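Local coordinates for isocitrate dehydrogenase [NAD] subunit 2 (Saccharomyces cerevisiae, PDB 3BLX), which oxidises and decarboxylates isocitrate to 2-oxoglutarate with NAD+ in the citric acid cycle, within an allosteric octamer of two kinds of subunit, and also binds mitochondrial mRNA leaders, at residues Lys21-Phe26 against Thr78-Ala83; Asn48-Trp53 against Met309-His314; Arg183-His188 against Thr215-Leu220; Lys292-Ala297 against Asn332-Leu337. One frame throughout, in Å; residues are numbered along the deposited sequence.

From the N terminus, interaction 1 closes the first loop, bringing strand 22-23 against the end of helix 71-80 and the start of strand 82-85. Before that loop closes, interaction 2 opens at residues 48-53, and it ends only at 309-314, so the two cross; they also touch, since strands 22-23 and 51-52 are parallel neighbours. Interaction 3 falls wholly within the long span of interaction 2 and pairs two strands of the large mixed sheet, its centre about 34 Å from that of interaction 1. Interaction 4 opens at 292-297, before interaction 2 ends, and closes at 332-337; crossing it, it ties the start of helix 296-309 to the loop before helix 343-352.

Interaction 1 of 4, residues Lys21-Phe26 against Thr78-Ala83; sequences KYTVSF and TKNLVA
Asn80 and Ser25 each carry the first branch atom anti to the carbonyl carbon (chi1 -63° for CG, -59° for OG), and these rotations bring amide and hydroxyl together: Asn80 ND2 donates to Ser25 OG over 2.9 Å. The bond is bent, the hydroxyl lying 30° out of the amide plane. At the other end of the amide, Asn80 OD1 takes a weak bond of 3.4 Å from Thr23 OG1, the two side chains crossing at about a right angle. Asparagine suits the end of helix 71-80 because one short group serves two hydroxyls; Ser76 also bonds Ser25 OG, and Glu54 also takes the ND2. A leucine in place of Asn80 would probably leave the buried Ser25 hydroxyl without its amide donor and Glu54 without this partner. After Asn80, Leu81 leaves the helix with positive phi and the chain turns, so that Val82 O receives Ser25 N at 3.3 Å. Val24 CG1 and Val82 CG1 meet at 4.1 Å, both valines packing on Met305 of helix 296-309. A helix thus leads by a tight turn into strand 82-85, an outer strand of the mixed sheet in the isocitrate/isopropylmalate dehydrogenase fold.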
loop_
_atom_site.group_PDB
_atom_site.type_symbol
_atom_site.label_atom_id
_atom_site.label_comp_id
_atom_site.label_asym_id
_atom_site.label_seq_id
_atom_site.Cartn_x
_atom_site.Cartn_y
_atom_site.Cartn_z
ATOM N N LYS B 21 -16.904 53.541 44.446
ATOM C CA LYS B 21 -15.999 53.047 43.421
ATOM C C LYS B 21 -16.626 51.861 42.694
ATOM O O LYS B 21 -17.114 50.926 43.332
ATOM C CB LYS B 21 -14.680 52.603 44.054
ATOM C CG LYS B 21 -13.749 53.729 44.479
ATOM C CD LYS B 21 -12.359 53.186 44.807
ATOM C CE LYS B 21 -11.318 54.301 44.867
ATOM N NZ LYS B 21 -9.908 53.801 44.814
ATOM N N TYR B 22 -16.605 51.903 41.364
ATOM C CA TYR B 22 -17.117 50.812 40.533
ATOM C C TYR B 22 -16.269 49.547 40.662
ATOM O O TYR B 22 -15.037 49.613 40.682
ATOM C CB TYR B 22 -17.144 51.235 39.066
ATOM C CG TYR B 22 -18.142 52.313 38.741
ATOM C CD1 TYR B 22 -17.747 53.646 38.624
ATOM C CD2 TYR B 22 -19.476 52.003 38.537
ATOM C CE1 TYR B 22 -18.657 54.633 38.319
ATOM C CE2 TYR B 22 -20.395 52.985 38.233
ATOM C CZ TYR B 22 -19.981 54.296 38.128
ATOM O OH TYR B 22 -20.899 55.273 37.823
ATOM N N THR B 23 -16.933 48.396 40.739
ATOM C CA THR B 23 -16.241 47.110 40.750
ATOM C C THR B 23 -15.935 46.624 39.327
ATOM O O THR B 23 -16.826 46.577 38.478
ATOM C CB THR B 23 -17.064 46.041 41.497
ATOM O OG1 THR B 23 -18.465 46.299 41.315
ATOM C CG2 THR B 23 -16.748 46.072 42.979
ATOM N N VAL B 24 -14.676 46.268 39.078
ATOM C CA VAL B 24 -14.225 45.770 37.777
ATOM C C VAL B 24 -13.326 44.515 37.878
ATOM O O VAL B 24 -12.223 44.582 38.419
ATOM C CB VAL B 24 -13.461 46.871 37.018
ATOM C CG1 VAL B 24 -12.826 46.307 35.759
ATOM C CG2 VAL B 24 -14.380 48.029 36.684
ATOM N N SER B 25 -13.789 43.382 37.348
ATOM C CA SER B 25 -13.002 42.148 37.365
ATOM C C SER B 25 -11.713 42.368 36.593
ATOM O O SER B 25 -11.665 43.213 35.716
ATOM C CB SER B 25 -13.792 41.001 36.747
ATOM O OG SER B 25 -15.008 40.765 37.426
ATOM N N PHE B 26 -10.662 41.627 36.908
ATOM C CA PHE B 26 -9.435 41.807 36.151
ATOM C C PHE B 26 -8.996 40.653 35.226
ATOM O O PHE B 26 -9.194 40.726 34.016
ATOM C CB PHE B 26 -8.291 42.251 37.038
ATOM C CG PHE B 26 -7.347 43.175 36.347
ATOM C CD1 PHE B 26 -7.448 44.537 36.523
ATOM C CD2 PHE B 26 -6.384 42.688 35.482
ATOM C CE1 PHE B 26 -6.592 45.400 35.872
ATOM C CE2 PHE B 26 -5.526 43.546 34.819
ATOM C CZ PHE B 26 -5.630 44.906 35.017
ATOM N N THR B 78 -20.054 38.105 36.129
ATOM C CA THR B 78 -21.499 38.238 35.928
ATOM C C THR B 78 -22.049 39.362 36.800
ATOM O O THR B 78 -23.016 40.047 36.442
ATOM C CB THR B 78 -22.258 36.942 36.279
ATOM O OG1 THR B 78 -21.776 35.860 35.474
ATOM C CG2 THR B 78 -23.760 37.119 36.050
ATOM N N LYS B 79 -21.419 39.541 37.952
ATOM C CA LYS B 79 -21.846 40.544 38.911
ATOM C C LYS B 79 -21.351 41.931 38.534
ATOM O O LYS B 79 -22.107 42.891 38.597
ATOM C CB LYS B 79 -21.337 40.195 40.307
ATOM C CG LYS B 79 -21.641 41.265 41.363
ATOM C CD LYS B 79 -20.525 41.355 42.411
ATOM C CE LYS B 79 -20.096 39.969 42.903
ATOM N NZ LYS B 79 -18.745 39.997 43.546
ATOM N N ASN B 80 -20.078 42.032 38.162
ATOM C CA ASN B 80 -19.467 43.326 37.855
ATOM C C ASN B 80 -19.866 43.884 36.490
ATOM O O ASN B 80 -19.867 45.102 36.287
ATOM C CB ASN B 80 -17.950 43.228 37.938
ATOM C CG ASN B 80 -17.471 42.897 39.325
ATOM O OD1 ASN B 80 -18.214 43.021 40.297
ATOM N ND2 ASN B 80 -16.222 42.470 39.429
ATOM N N LEU B 81 -20.194 42.983 35.563
ATOM C CA LEU B 81 -20.654 43.337 34.213
ATOM C C LEU B 81 -19.534 43.865 33.304
ATOM O O LEU B 81 -19.763 44.139 32.117
ATOM C CB LEU B 81 -21.821 44.332 34.260
ATOM C CG LEU B 81 -23.108 43.919 34.980
ATOM C CD1 LEU B 81 -24.198 44.942 34.721
ATOM C CD2 LEU B 81 -23.577 42.521 34.574
ATOM N N VAL B 82 -18.334 44.004 33.868
ATOM C CA VAL B 82 -17.169 44.437 33.109
ATOM C C VAL B 82 -15.918 43.708 33.565
ATOM O O VAL B 82 -15.784 43.394 34.748
ATOM C CB VAL B 82 -16.945 45.938 33.240
ATOM C CG1 VAL B 82 -15.588 46.315 32.729
ATOM C CG2 VAL B 82 -17.989 46.666 32.457
ATOM N N ALA B 83 -15.021 43.424 32.623
ATOM C CA ALA B 83 -13.730 42.801 32.913
ATOM C C ALA B 83 -12.677 43.382 31.992
ATOM O O ALA B 83 -13.003 43.902 30.930
ATOM C CB ALA B 83 -13.799 41.300 32.733
#

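Interaction 2 of 4, residues Asn48-Trp53 against Met309-His314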
loop_
_atom_site.group_PDB
_atom_site.type_symbol
_atom_site.label_atom_id
_atom_site.label_comp_id
_atom_site.label_asym_id
_atom_site.label_seq_id
_atom_site.Cartn_x
_atom_site.Cartn_y
_atom_site.Cartn_z
ATOM N N ASN B 48 -6.706 58.960 39.665
ATOM C CA ASN B 48 -7.865 58.857 40.543
ATOM C C ASN B 48 -9.142 58.564 39.779
ATOM O O ASN B 48 -9.930 59.466 39.502
ATOM C CB ASN B 48 -8.015 60.113 41.412
ATOM C CG ASN B 48 -7.090 60.101 42.627
ATOM O OD1 ASN B 48 -7.009 59.106 43.358
ATOM N ND2 ASN B 48 -6.392 61.212 42.852
ATOM N N VAL B 49 -9.323 57.295 39.419
ATOM C CA VAL B 49 -10.550 56.841 38.776
ATOM C C VAL B 49 -11.320 55.929 39.740
ATOM O O VAL B 49 -10.719 55.152 40.490
ATOM C CB VAL B 49 -10.266 56.118 37.424
ATOM C CG1 VAL B 49 -9.333 56.939 36.577
ATOM C CG2 VAL B 49 -9.670 54.753 37.648
ATOM N N PRO B 50 -12.656 56.035 39.729
ATOM C CA PRO B 50 -13.624 55.346 40.602
ATOM C C PRO B 50 -13.693 53.829 40.408
ATOM O O PRO B 50 -14.772 53.309 40.151
ATOM C CB PRO B 50 -14.967 55.952 40.181
ATOM C CG PRO B 50 -14.623 57.198 39.430
ATOM C CD PRO B 50 -13.308 56.965 38.796
ATOM N N ILE B 51 -12.571 53.131 40.554
ATOM C CA ILE B 51 -12.523 51.702 40.260
ATOM C C ILE B 51 -11.698 50.898 41.271
ATOM O O ILE B 51 -10.550 51.240 41.578
ATOM C CB ILE B 51 -11.980 51.449 38.824
ATOM C CG1 ILE B 51 -12.915 52.056 37.781
ATOM C CG2 ILE B 51 -11.792 49.957 38.556
ATOM C CD1 ILE B 51 -12.320 52.114 36.416
ATOM N N GLU B 52 -12.303 49.831 41.787
ATOM C CA GLU B 52 -11.603 48.845 42.597
ATOM C C GLU B 52 -11.565 47.523 41.825
ATOM O O GLU B 52 -12.585 47.065 41.309
ATOM C CB GLU B 52 -12.309 48.664 43.945
ATOM C CG GLU B 52 -13.765 48.240 43.824
ATOM C CD GLU B 52 -14.498 48.225 45.150
ATOM O OE1 GLU B 52 -14.323 49.174 45.953
ATOM O OE2 GLU B 52 -15.259 47.262 45.376
ATOM N N TRP B 53 -10.386 46.915 41.747
ATOM C CA TRP B 53 -10.208 45.685 40.991
ATOM C C TRP B 53 -10.730 44.433 41.701
ATOM O O TRP B 53 -11.409 44.530 42.715
ATOM C CB TRP B 53 -8.741 45.530 40.646
ATOM C CG TRP B 53 -8.196 46.738 39.935
ATOM C CD1 TRP B 53 -7.200 47.567 40.364
ATOM C CD2 TRP B 53 -8.630 47.259 38.667
ATOM N NE1 TRP B 53 -6.978 48.561 39.441
ATOM C CE2 TRP B 53 -7.842 48.395 38.392
ATOM C CE3 TRP B 53 -9.604 46.870 37.734
ATOM C CZ2 TRP B 53 -7.992 49.139 37.228
ATOM C CZ3 TRP B 53 -9.745 47.613 36.581
ATOM C CH2 TRP B 53 -8.947 48.732 36.337
ATOM N N MET B 309 -18.230 52.506 30.235
ATOM C CA MET B 309 -18.778 52.662 31.575
ATOM C C MET B 309 -19.363 54.057 31.784
ATOM O O MET B 309 -20.238 54.249 32.628
ATOM C CB MET B 309 -17.715 52.341 32.633
ATOM C CG MET B 309 -17.452 50.853 32.798
ATOM S SD MET B 309 -16.272 50.447 34.094
ATOM C CE MET B 309 -14.899 51.464 33.600
ATOM N N GLY B 310 -18.895 55.033 31.008
ATOM C CA GLY B 310 -19.410 56.390 31.104
ATOM C C GLY B 310 -18.410 57.384 31.672
ATOM O O GLY B 310 -18.634 58.591 31.635
ATOM N N LEU B 311 -17.306 56.871 32.204
ATOM C CA LEU B 311 -16.231 57.705 32.720
ATOM C C LEU B 311 -15.441 58.345 31.582
ATOM O O LEU B 311 -14.232 58.140 31.469
ATOM C CB LEU B 311 -15.299 56.870 33.591
ATOM C CG LEU B 311 -15.983 55.889 34.548
ATOM C CD1 LEU B 311 -14.945 55.120 35.355
ATOM C CD2 LEU B 311 -16.961 56.597 35.474
ATOM N N THR B 312 -16.132 59.123 30.752
ATOM C CA THR B 312 -15.541 59.788 29.590
ATOM C C THR B 312 -14.381 60.723 29.954
ATOM O O THR B 312 -13.399 60.823 29.209
ATOM C CB THR B 312 -16.600 60.621 28.824
ATOM O OG1 THR B 312 -17.849 59.920 28.793
ATOM C CG2 THR B 312 -16.132 60.928 27.392
ATOM N N ASN B 313 -14.503 61.416 31.086
ATOM C CA ASN B 313 -13.487 62.377 31.503
ATOM C C ASN B 313 -12.171 61.672 31.784
ATOM O O ASN B 313 -11.105 62.065 31.289
ATOM C CB ASN B 313 -13.956 63.158 32.733
ATOM C CG ASN B 313 -15.201 63.987 32.458
ATOM O OD1 ASN B 313 -15.326 64.614 31.400
ATOM N ND2 ASN B 313 -16.129 63.996 33.413
ATOM N N HIS B 314 -12.258 60.612 32.573
ATOM C CA HIS B 314 -11.096 59.796 32.867
ATOM C C HIS B 314 -10.571 59.094 31.595
ATOM O O HIS B 314 -9.357 58.945 31.411
ATOM C CB HIS B 314 -11.428 58.780 33.967
ATOM C CG HIS B 314 -11.854 59.401 35.264
ATOM N ND1 HIS B 314 -10.954 59.854 36.204
ATOM C CD2 HIS B 314 -13.084 59.625 35.783
ATOM C CE1 HIS B 314 -11.611 60.337 37.243
ATOM N NE2 HIS B 314 -12.906 60.210 37.013
#
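His314 reaches from the first turn of helix 312-326 to Asn48, Val49 and Pro50. Its CB begins beside Val49 CG1, 3.8 Å away, and CG keeps to the same methyl. His314 ND1 is still nearest Val49 CG1, at 3.4 Å. CE1 is turned to Asn48 O, which approaches the ring obliquely, and ND1 makes no hydrogen bond with that oxygen, the angle being poor. NE2 and CD2 lie nearest Pro50 CD, which sits over a face of the imidazole, 4.0 Å from its centroid and 24° off the normal. Val49 CA covers the same face, 4.2 Å from the ring centroid, in a second CH-pi contact. A flat ring suits this place because its face can lie on Val49 CA and the proline CD. Segment 48-53 begins in a Schellman motif: Asn48, with positive phi, is its C-prime residue at the end of helix 33-45, and Pro50 then centres an inverse gamma turn that leads into strand 51-52. An alanine in place of His314 is likely to open a gap over Val49 and Pro50 and so loosen the hold on this turn. Next to the ring, Leu311 CD1 packs 4.2 Å from Pro50 CD and 4.1 Å from Ile51 CD1. Met309 bends at chi3 (-54°) and brings its CE within 3.9 Å of Ile51 CD1, while Leu306 of helix 296-309 touches both Ile51 and Leu311.

Interaction 3 of 4, residues Arg183-His188 against Thr215-Leu220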
loop_
_atom_site.group_PDB
_atom_site.type_symbol
_atom_site.label_atom_id
_atom_site.label_comp_id
_atom_site.label_asym_id
_atom_site.label_seq_id
_atom_site.Cartn_x
_atom_site.Cartn_y
_atom_site.Cartn_z
ATOM N N ARG B 183 -20.996 56.961 8.155
ATOM C CA ARG B 183 -21.224 55.729 7.376
ATOM C C ARG B 183 -20.979 54.451 8.144
ATOM O O ARG B 183 -19.990 54.338 8.851
ATOM C CB ARG B 183 -20.315 55.662 6.147
ATOM C CG ARG B 183 -20.072 56.956 5.460
ATOM C CD ARG B 183 -18.644 56.970 4.972
ATOM N NE ARG B 183 -18.418 56.114 3.815
ATOM C CZ ARG B 183 -17.214 55.780 3.358
ATOM N NH1 ARG B 183 -16.130 56.213 3.979
ATOM N NH2 ARG B 183 -17.092 55.011 2.286
ATOM N N VAL B 184 -21.876 53.478 7.993
ATOM C CA VAL B 184 -21.515 52.107 8.328
ATOM C C VAL B 184 -21.466 51.313 7.044
ATOM O O VAL B 184 -22.385 51.340 6.237
ATOM C CB VAL B 184 -22.414 51.446 9.385
ATOM C CG1 VAL B 184 -23.168 52.499 10.192
ATOM C CG2 VAL B 184 -23.338 50.468 8.751
ATOM N N ILE B 185 -20.329 50.679 6.836
ATOM C CA ILE B 185 -20.089 49.859 5.662
ATOM C C ILE B 185 -20.195 48.369 5.996
ATOM O O ILE B 185 -19.431 47.858 6.818
ATOM C CB ILE B 185 -18.693 50.137 5.122
ATOM C CG1 ILE B 185 -18.574 51.627 4.769
ATOM C CG2 ILE B 185 -18.395 49.230 3.960
ATOM C CD1 ILE B 185 -17.207 52.030 4.323
ATOM N N VAL B 186 -21.159 47.685 5.389
ATOM C CA VAL B 186 -21.213 46.239 5.484
ATOM C C VAL B 186 -20.281 45.663 4.425
ATOM O O VAL B 186 -20.414 45.981 3.245
ATOM C CB VAL B 186 -22.620 45.686 5.250
ATOM C CG1 VAL B 186 -22.525 44.216 5.047
ATOM C CG2 VAL B 186 -23.513 45.968 6.422
ATOM N N VAL B 187 -19.325 44.848 4.868
ATOM C CA VAL B 187 -18.389 44.134 3.991
ATOM C C VAL B 187 -18.834 42.678 3.798
ATOM O O VAL B 187 -19.168 41.989 4.762
ATOM C CB VAL B 187 -16.947 44.176 4.543
ATOM C CG1 VAL B 187 -16.034 43.276 3.755
ATOM C CG2 VAL B 187 -16.419 45.569 4.480
ATOM N N HIS B 188 -18.850 42.216 2.552
ATOM C CA HIS B 188 -19.370 40.902 2.241
ATOM C C HIS B 188 -18.694 40.399 0.983
ATOM O O HIS B 188 -17.947 41.134 0.357
ATOM C CB HIS B 188 -20.868 40.991 2.016
ATOM C CG HIS B 188 -21.235 41.855 0.857
ATOM N ND1 HIS B 188 -21.644 41.338 -0.351
ATOM C CD2 HIS B 188 -21.217 43.201 0.708
ATOM C CE1 HIS B 188 -21.878 42.329 -1.193
ATOM N NE2 HIS B 188 -21.620 43.469 -0.576
ATOM N N THR B 215 -25.576 56.655 7.237
ATOM C CA THR B 215 -25.557 56.176 5.859
ATOM C C THR B 215 -25.021 54.743 5.788
ATOM O O THR B 215 -23.905 54.464 6.212
ATOM C CB THR B 215 -24.665 57.065 4.985
ATOM O OG1 THR B 215 -24.978 58.435 5.231
ATOM C CG2 THR B 215 -24.861 56.748 3.505
ATOM N N LEU B 216 -25.819 53.837 5.246
ATOM C CA LEU B 216 -25.384 52.465 4.994
ATOM C C LEU B 216 -24.823 52.285 3.588
ATOM O O LEU B 216 -25.536 52.460 2.604
ATOM C CB LEU B 216 -26.551 51.491 5.189
ATOM C CG LEU B 216 -26.243 50.034 4.854
ATOM C CD1 LEU B 216 -25.171 49.551 5.801
ATOM C CD2 LEU B 216 -27.468 49.136 4.965
ATOM N N GLU B 217 -23.546 51.936 3.492
ATOM C CA GLU B 217 -22.988 51.480 2.217
ATOM C C GLU B 217 -22.657 50.009 2.336
ATOM O O GLU B 217 -22.358 49.522 3.433
ATOM C CB GLU B 217 -21.721 52.248 1.849
ATOM C CG GLU B 217 -21.852 53.763 2.000
ATOM C CD GLU B 217 -20.596 54.510 1.590
ATOM O OE1 GLU B 217 -19.618 53.851 1.163
ATOM O OE2 GLU B 217 -20.591 55.758 1.694
ATOM N N THR B 218 -22.713 49.300 1.212
ATOM C CA THR B 218 -22.220 47.924 1.162
ATOM C C THR B 218 -20.997 47.854 0.257
ATOM O O THR B 218 -20.915 48.585 -0.740
ATOM C CB THR B 218 -23.297 46.924 0.672
ATOM O OG1 THR B 218 -23.614 47.178 -0.705
ATOM C CG2 THR B 218 -24.559 47.001 1.544
ATOM N N GLU B 219 -20.046 46.984 0.593
ATOM C CA GLU B 219 -18.846 46.882 -0.230
ATOM C C GLU B 219 -18.313 45.448 -0.342
ATOM O O GLU B 219 -18.322 44.723 0.650
ATOM C CB GLU B 219 -17.786 47.820 0.337
ATOM C CG GLU B 219 -16.820 48.367 -0.694
ATOM C CD GLU B 219 -16.112 49.620 -0.191
ATOM O OE1 GLU B 219 -16.077 49.851 1.043
ATOM O OE2 GLU B 219 -15.594 50.383 -1.035
ATOM N N LEU B 220 -17.863 45.050 -1.535
ATOM C CA LEU B 220 -17.280 43.722 -1.734
ATOM C C LEU B 220 -16.000 43.685 -0.950
ATOM O O LEU B 220 -15.249 44.644 -0.983
ATOM C CB LEU B 220 -16.972 43.437 -3.206
ATOM C CG LEU B 220 -18.091 42.956 -4.131
ATOM C CD1 LEU B 220 -17.516 42.452 -5.460
ATOM C CD2 LEU B 220 -18.938 41.880 -3.454
#
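Arg183 grips Glu217 side-on with two nitrogens, one to each carboxylate oxygen. Arg183 NH2 reaches Glu217 OE1 at 3.0 Å in a nearly straight bond (170°) lying in the guanidinium plane, and NE of Arg183 meets OE2 of Glu217 at 3.1 Å. Both bonds come from above the carboxylate, whose plane is turned 53° from that of the guanidinium. The arginine chain bends at chi2 and chi3 to make this turn, and Ile185 CD1 lies against one guanidinium face. Beneath the pair runs a parallel ladder: Val184 N gives to Thr215 O and Glu217 N to Val184 O, then Val186 N to Glu217 O at 2.9 Å, Glu219 N to Val186 O at 2.9 Å and His188 N to Glu219 O. On the face carrying Val184, Val186, Leu216 and Thr218, CD1 of Leu216 folds back over Val184 CG2 at 3.6 Å. Branched aliphatic residues suit this buried strand: helices 162-178 and 195-208 close over Val184 and Val186, the second helix being the crossover of a beta-alpha-beta unit, while Val187, on the other face, meets helix 221-230. Farther out, Asp237 pairs with Arg183 NH1, while the carboxylate of Glu219 is held by Tyr235 and Lys227. Leu220 packs on Thr88 of a neighbouring subunit 1. The strands end just before Lys189, probably critical for catalysis, and Asp222, probably a ligand of both substrate and magnesium. Chemically, one arginine shared by two acids would probably stay charged, with Glu217 and Asp237 each balancing part of it.

Interaction 4 of 4, residues Lys292-Ala297 against Asn332-Leu337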
loop_
_atom_site.group_PDB
_atom_site.type_symbol
_atom_site.label_atom_id
_atom_site.label_comp_id
_atom_site.label_asym_id
_atom_site.label_seq_id
_atom_site.Cartn_x
_atom_site.Cartn_y
_atom_site.Cartn_z
ATOM N N LYS B 292 10.338 44.420 29.887
ATOM C CA LYS B 292 10.393 44.994 28.558
ATOM C C LYS B 292 9.001 45.119 27.922
ATOM O O LYS B 292 8.874 45.640 26.815
ATOM C CB LYS B 292 11.330 44.180 27.664
ATOM C CG LYS B 292 12.756 44.038 28.176
ATOM C CD LYS B 292 13.674 43.508 27.065
ATOM C CE LYS B 292 14.964 42.898 27.597
ATOM N NZ LYS B 292 15.752 42.212 26.515
ATOM N N ALA B 293 7.967 44.659 28.630
ATOM C CA ALA B 293 6.604 44.594 28.084
ATOM C C ALA B 293 6.066 45.959 27.691
ATOM O O ALA B 293 6.500 46.963 28.219
ATOM C CB ALA B 293 5.665 43.944 29.077
ATOM N N ASN B 294 5.105 45.987 26.774
ATOM C CA ASN B 294 4.489 47.240 26.365
ATOM C C ASN B 294 2.996 47.302 26.683
ATOM O O ASN B 294 2.188 46.672 26.007
ATOM C CB ASN B 294 4.742 47.493 24.882
ATOM C CG ASN B 294 4.221 48.842 24.425
ATOM O OD1 ASN B 294 3.498 49.517 25.151
ATOM N ND2 ASN B 294 4.582 49.237 23.210
ATOM N N PRO B 295 2.626 48.092 27.695
ATOM C CA PRO B 295 1.275 48.176 28.260
ATOM C C PRO B 295 0.295 49.032 27.461
ATOM O O PRO B 295 -0.865 49.189 27.880
ATOM C CB PRO B 295 1.502 48.854 29.612
ATOM C CG PRO B 295 2.942 49.161 29.691
ATOM C CD PRO B 295 3.538 49.025 28.357
ATOM N N THR B 296 0.747 49.586 26.344
ATOM C CA THR B 296 -0.097 50.460 25.533
ATOM C C THR B 296 -1.402 49.804 25.092
ATOM O O THR B 296 -2.482 50.416 25.178
ATOM C CB THR B 296 0.605 50.883 24.252
ATOM O OG1 THR B 296 1.903 51.403 24.556
ATOM C CG2 THR B 296 -0.229 51.931 23.540
ATOM N N ALA B 297 -1.278 48.575 24.589
ATOM C CA ALA B 297 -2.411 47.818 24.085
ATOM C C ALA B 297 -3.421 47.603 25.192
ATOM O O ALA B 297 -4.597 47.900 25.029
ATOM C CB ALA B 297 -1.940 46.509 23.533
ATOM N N ASN B 332 11.435 57.086 25.308
ATOM C CA ASN B 332 10.281 56.361 25.813
ATOM C C ASN B 332 9.998 55.136 24.939
ATOM O O ASN B 332 10.916 54.366 24.629
ATOM C CB ASN B 332 9.073 57.282 25.905
ATOM C CG ASN B 332 9.279 58.375 26.911
ATOM O OD1 ASN B 332 9.884 58.148 27.952
ATOM N ND2 ASN B 332 8.795 59.577 26.607
ATOM N N ARG B 333 8.747 54.947 24.531
ATOM C CA ARG B 333 8.429 53.796 23.697
ATOM C C ARG B 333 8.819 52.524 24.438
ATOM O O ARG B 333 8.687 52.448 25.655
ATOM C CB ARG B 333 9.187 53.855 22.363
ATOM C CG ARG B 333 9.316 55.244 21.744
ATOM C CD ARG B 333 8.178 55.585 20.795
ATOM N NE ARG B 333 8.456 56.785 20.001
ATOM C CZ ARG B 333 9.386 56.862 19.049
ATOM N NH1 ARG B 333 10.161 55.812 18.767
ATOM N NH2 ARG B 333 9.550 57.999 18.383
ATOM N N THR B 334 9.303 51.533 23.701
ATOM C CA THR B 334 9.802 50.296 24.278
ATOM C C THR B 334 10.515 49.526 23.180
ATOM O O THR B 334 10.466 49.915 22.028
ATOM C CB THR B 334 8.679 49.416 24.827
ATOM O OG1 THR B 334 7.582 50.224 25.262
ATOM C CG2 THR B 334 9.192 48.585 25.993
ATOM N N GLY B 335 11.163 48.422 23.530
ATOM C CA GLY B 335 11.976 47.672 22.582
ATOM C C GLY B 335 11.303 47.334 21.261
ATOM O O GLY B 335 11.958 47.237 20.217
ATOM N N ASP B 336 9.990 47.151 21.313
ATOM C CA ASP B 336 9.203 46.780 20.139
ATOM C C ASP B 336 9.072 47.932 19.133
ATOM O O ASP B 336 9.084 47.715 17.913
ATOM C CB ASP B 336 7.817 46.264 20.566
ATOM C CG ASP B 336 7.176 47.118 21.664
ATOM O OD1 ASP B 336 7.678 47.113 22.811
ATOM O OD2 ASP B 336 6.151 47.777 21.388
ATOM N N LEU B 337 8.951 49.149 19.660
ATOM C CA LEU B 337 8.829 50.351 18.840
ATOM C C LEU B 337 10.178 51.050 18.622
ATOM O O LEU B 337 10.238 52.289 18.547
ATOM C CB LEU B 337 7.862 51.334 19.500
ATOM C CG LEU B 337 6.509 50.801 19.952
ATOM C CD1 LEU B 337 5.683 51.938 20.536
ATOM C CD2 LEU B 337 5.778 50.117 18.807
#
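The amide of Asn294 and the carboxylate of Asp336 meet with their planes 45° apart. Over one flat side of the amide stands Thr334 OG1, 3.7 Å from Asn294 CG. At its edge, Asn294 ND2 donates in the amide plane to the syn lone pair of Asp336 OD2, a bond of 2.8 Å that is nearly straight (170°). Leu337 CD1 packs beside that nitrogen at 4.0 Å. The carbonyl end points back into its own chain: Asn294 OD1 receives Thr296 N at 3.0 Å, the donor standing above the carbonyl plane, and Thr296 OG1 as well. The bond to Thr296 N is a capping bond of the Asx-turn kind, leading into helix 296-309. Asn294 has CG anti to the backbone N (chi1 -175°), which carries the amide across to the other segment, where Asp336 CG is set between backbone N and carbonyl carbon to meet it. Asparagine suits the place since one group caps a helix and donates outward at once; proline, which has no N-H to offer, is at home next in line. Thr334 turns its CG2 toward the carbonyl oxygens of Lys292 and Ala293, and its own O accepts Leu337 N at 2.9 Å, which curls the loop and presents Asp336. Thr334 occurs as a phosphothreonine in another structure of this protein but is unmodified here. Behind the junction, Pro295 rests on Thr343 of helix 343-352. The negative carboxylate would probably polarise the amide, making OD1 a stronger acceptor for the N-H at the helix start.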